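Long-range contact in interleukin-10-like protein (Human herpesvirus 5, PDB 1LQS), which mimics the host cytokine interleukin-10, binding the human IL-10 receptor to trigger immunosuppressive signalling that the virus exploits: residues R72-V77 against T98-Y103. Numbering follows the deposited sequence.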
loop_
_atom_site.group_PDB
_atom_site.type_symbol
_atom_site.label_atom_id
_atom_site.label_comp_id
_atom_site.label_asym_id
_atom_site.label_seq_id
_atom_site.Cartn_x
_atom_site.Cartn_y
_atom_site.Cartn_z
ATOM N N ARG C 72 19.634 10.660 -7.505
ATOM C CA ARG C 72 20.886 10.779 -6.774
ATOM C C ARG C 72 22.047 10.244 -7.625
ATOM O O ARG C 72 23.131 10.821 -7.661
ATOM C CB ARG C 72 20.740 10.019 -5.447
ATOM C CG ARG C 72 21.987 9.855 -4.614
ATOM C CD ARG C 72 22.670 11.160 -4.375
ATOM N NE ARG C 72 23.426 11.141 -3.125
ATOM C CZ ARG C 72 23.063 11.805 -2.030
ATOM N NH1 ARG C 72 21.955 12.540 -2.032
ATOM N NH2 ARG C 72 23.815 11.740 -0.937
ATOM N N TYR C 73 21.806 9.147 -8.328
ATOM C CA TYR C 73 22.831 8.565 -9.165
ATOM C C TYR C 73 23.037 9.351 -10.445
ATOM O O TYR C 73 24.167 9.666 -10.821
ATOM C CB TYR C 73 22.467 7.134 -9.522
ATOM C CG TYR C 73 22.827 6.125 -8.468
ATOM C CD1 TYR C 73 24.092 5.560 -8.425
ATOM C CD2 TYR C 73 21.878 5.682 -7.557
ATOM C CE1 TYR C 73 24.396 4.563 -7.504
ATOM C CE2 TYR C 73 22.173 4.692 -6.638
ATOM C CZ TYR C 73 23.426 4.132 -6.619
ATOM O OH TYR C 73 23.685 3.104 -5.746
ATOM N N LEU C 74 21.951 9.659 -11.132
ATOM C CA LEU C 74 22.097 10.392 -12.370
ATOM C C LEU C 74 22.712 11.766 -12.145
ATOM O O LEU C 74 23.529 12.221 -12.942
ATOM C CB LEU C 74 20.738 10.518 -13.068
ATOM C CG LEU C 74 20.146 9.172 -13.501
ATOM C CD1 LEU C 74 18.900 9.373 -14.333
ATOM C CD2 LEU C 74 21.165 8.431 -14.316
ATOM N N GLU C 75 22.355 12.400 -11.032
ATOM C CA GLU C 75 22.829 13.749 -10.745
ATOM C C GLU C 75 24.065 13.947 -9.870
ATOM O O GLU C 75 24.781 14.928 -10.038
ATOM C CB GLU C 75 21.676 14.567 -10.162
ATOM C CG GLU C 75 20.479 14.689 -11.085
ATOM C CD GLU C 75 20.811 15.385 -12.395
ATOM O OE1 GLU C 75 21.401 16.491 -12.349
ATOM O OE2 GLU C 75 20.473 14.832 -13.466
ATOM N N ILE C 76 24.327 13.036 -8.943
ATOM C CA ILE C 76 25.480 13.192 -8.066
ATOM C C ILE C 76 26.504 12.067 -8.152
ATOM O O ILE C 76 27.671 12.302 -8.484
ATOM C CB ILE C 76 25.046 13.324 -6.585
ATOM C CG1 ILE C 76 24.075 14.496 -6.418
ATOM C CG2 ILE C 76 26.259 13.557 -5.715
ATOM C CD1 ILE C 76 24.643 15.819 -6.862
ATOM N N VAL C 77 26.067 10.847 -7.848
ATOM C CA VAL C 77 26.960 9.688 -7.859
ATOM C C VAL C 77 27.739 9.493 -9.164
ATOM O O VAL C 77 28.973 9.522 -9.169
ATOM C CB VAL C 77 26.192 8.386 -7.554
ATOM C CG1 VAL C 77 27.181 7.259 -7.318
ATOM C CG2 VAL C 77 25.288 8.568 -6.344
ATOM N N THR C 98 22.309 4.913 -20.038
ATOM C CA THR C 98 21.278 3.886 -20.064
ATOM C C THR C 98 20.326 4.054 -18.875
ATOM O O THR C 98 19.116 3.851 -18.996
ATOM C CB THR C 98 21.904 2.465 -20.023
ATOM O OG1 THR C 98 22.571 2.200 -21.260
ATOM C CG2 THR C 98 20.835 1.403 -19.788
ATOM N N LEU C 99 20.870 4.427 -17.728
ATOM C CA LEU C 99 20.035 4.596 -16.560
ATOM C C LEU C 99 19.127 5.769 -16.839
ATOM O O LEU C 99 17.955 5.769 -16.460
ATOM C CB LEU C 99 20.896 4.851 -15.328
ATOM C CG LEU C 99 20.214 4.768 -13.960
ATOM C CD1 LEU C 99 19.299 3.545 -13.880
ATOM C CD2 LEU C 99 21.295 4.720 -12.896
ATOM N N GLU C 100 19.674 6.761 -17.531
ATOM C CA GLU C 100 18.915 7.950 -17.888
ATOM C C GLU C 100 17.752 7.493 -18.785
ATOM O O GLU C 100 16.598 7.863 -18.572
ATOM C CB GLU C 100 19.836 8.931 -18.623
ATOM C CG GLU C 100 19.349 10.375 -18.689
ATOM C CD GLU C 100 19.141 11.004 -17.313
ATOM O OE1 GLU C 100 20.056 10.920 -16.463
ATOM O OE2 GLU C 100 18.068 11.596 -17.082
ATOM N N SER C 101 18.065 6.658 -19.773
ATOM C CA SER C 101 17.064 6.146 -20.693
ATOM C C SER C 101 15.911 5.516 -19.922
ATOM O O SER C 101 14.738 5.763 -20.225
ATOM C CB SER C 101 17.695 5.111 -21.626
ATOM O OG SER C 101 16.760 4.640 -22.578
ATOM N N ILE C 102 16.249 4.703 -18.925
ATOM C CA ILE C 102 15.238 4.052 -18.099
ATOM C C ILE C 102 14.381 5.071 -17.320
ATOM O O ILE C 102 13.154 4.960 -17.300
ATOM C CB ILE C 102 15.890 3.065 -17.096
ATOM C CG1 ILE C 102 16.634 1.975 -17.865
ATOM C CG2 ILE C 102 14.827 2.436 -16.211
ATOM C CD1 ILE C 102 17.198 0.894 -16.991
ATOM N N TYR C 103 15.026 6.063 -16.699
ATOM C CA TYR C 103 14.314 7.079 -15.922
ATOM C C TYR C 103 13.284 7.864 -16.726
ATOM O O TYR C 103 12.160 8.062 -16.270
ATOM C CB TYR C 103 15.293 8.070 -15.297
ATOM C CG TYR C 103 14.658 8.959 -14.241
ATOM C CD1 TYR C 103 14.107 8.409 -13.084
ATOM C CD2 TYR C 103 14.609 10.336 -14.395
ATOM C CE1 TYR C 103 13.525 9.204 -12.112
ATOM C CE2 TYR C 103 14.027 11.140 -13.426
ATOM C CZ TYR C 103 13.487 10.566 -12.284
ATOM O OH TYR C 103 12.914 11.353 -11.313
#
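L74 of helix 62-84 reaches toward L99 and Y103, one turn apart on helix 89-106, inside the helical bundle characteristic of the IL-10 cytokine family. The two segments run roughly antiparallel, 139° between their directions, with axes 10.4 Å apart at closest approach. L74 does most of the work through its two methyls. With CG anti to the carbonyl carbon (chi1 -64°), an extended second torsion (chi2 -173°) brings CD1 to 4.0 Å from Y103 CB. The other branch, CD2, comes up against L99 CB at 3.7 Å. L99 also has its CD2 4.3 Å from Y73 CB. Beyond CB the Y73 ring departs from this interface, and its OH hydrogen-bonds to G138 O of the second subunit; V77 and I102 also pack on that subunit, so both helices also contribute to the interface with it.

The polar ends are met elsewhere. The E100 chain bends at its second torsion, and its OE1 meets R96 NH1 in a salt bridge, while Y103 OH hydrogen-bonds to D67. R96 also makes a long, weak ion pair with E75, and its positive charge would probably ease the proximity of the two glutamates. At 73-77 the helix widens into a pi-type turn: R72 O accepts the ordinary i+4 bond from I76 N, at 2.8 Å, and the wider i+5 bond from V77 N, at 2.9 Å.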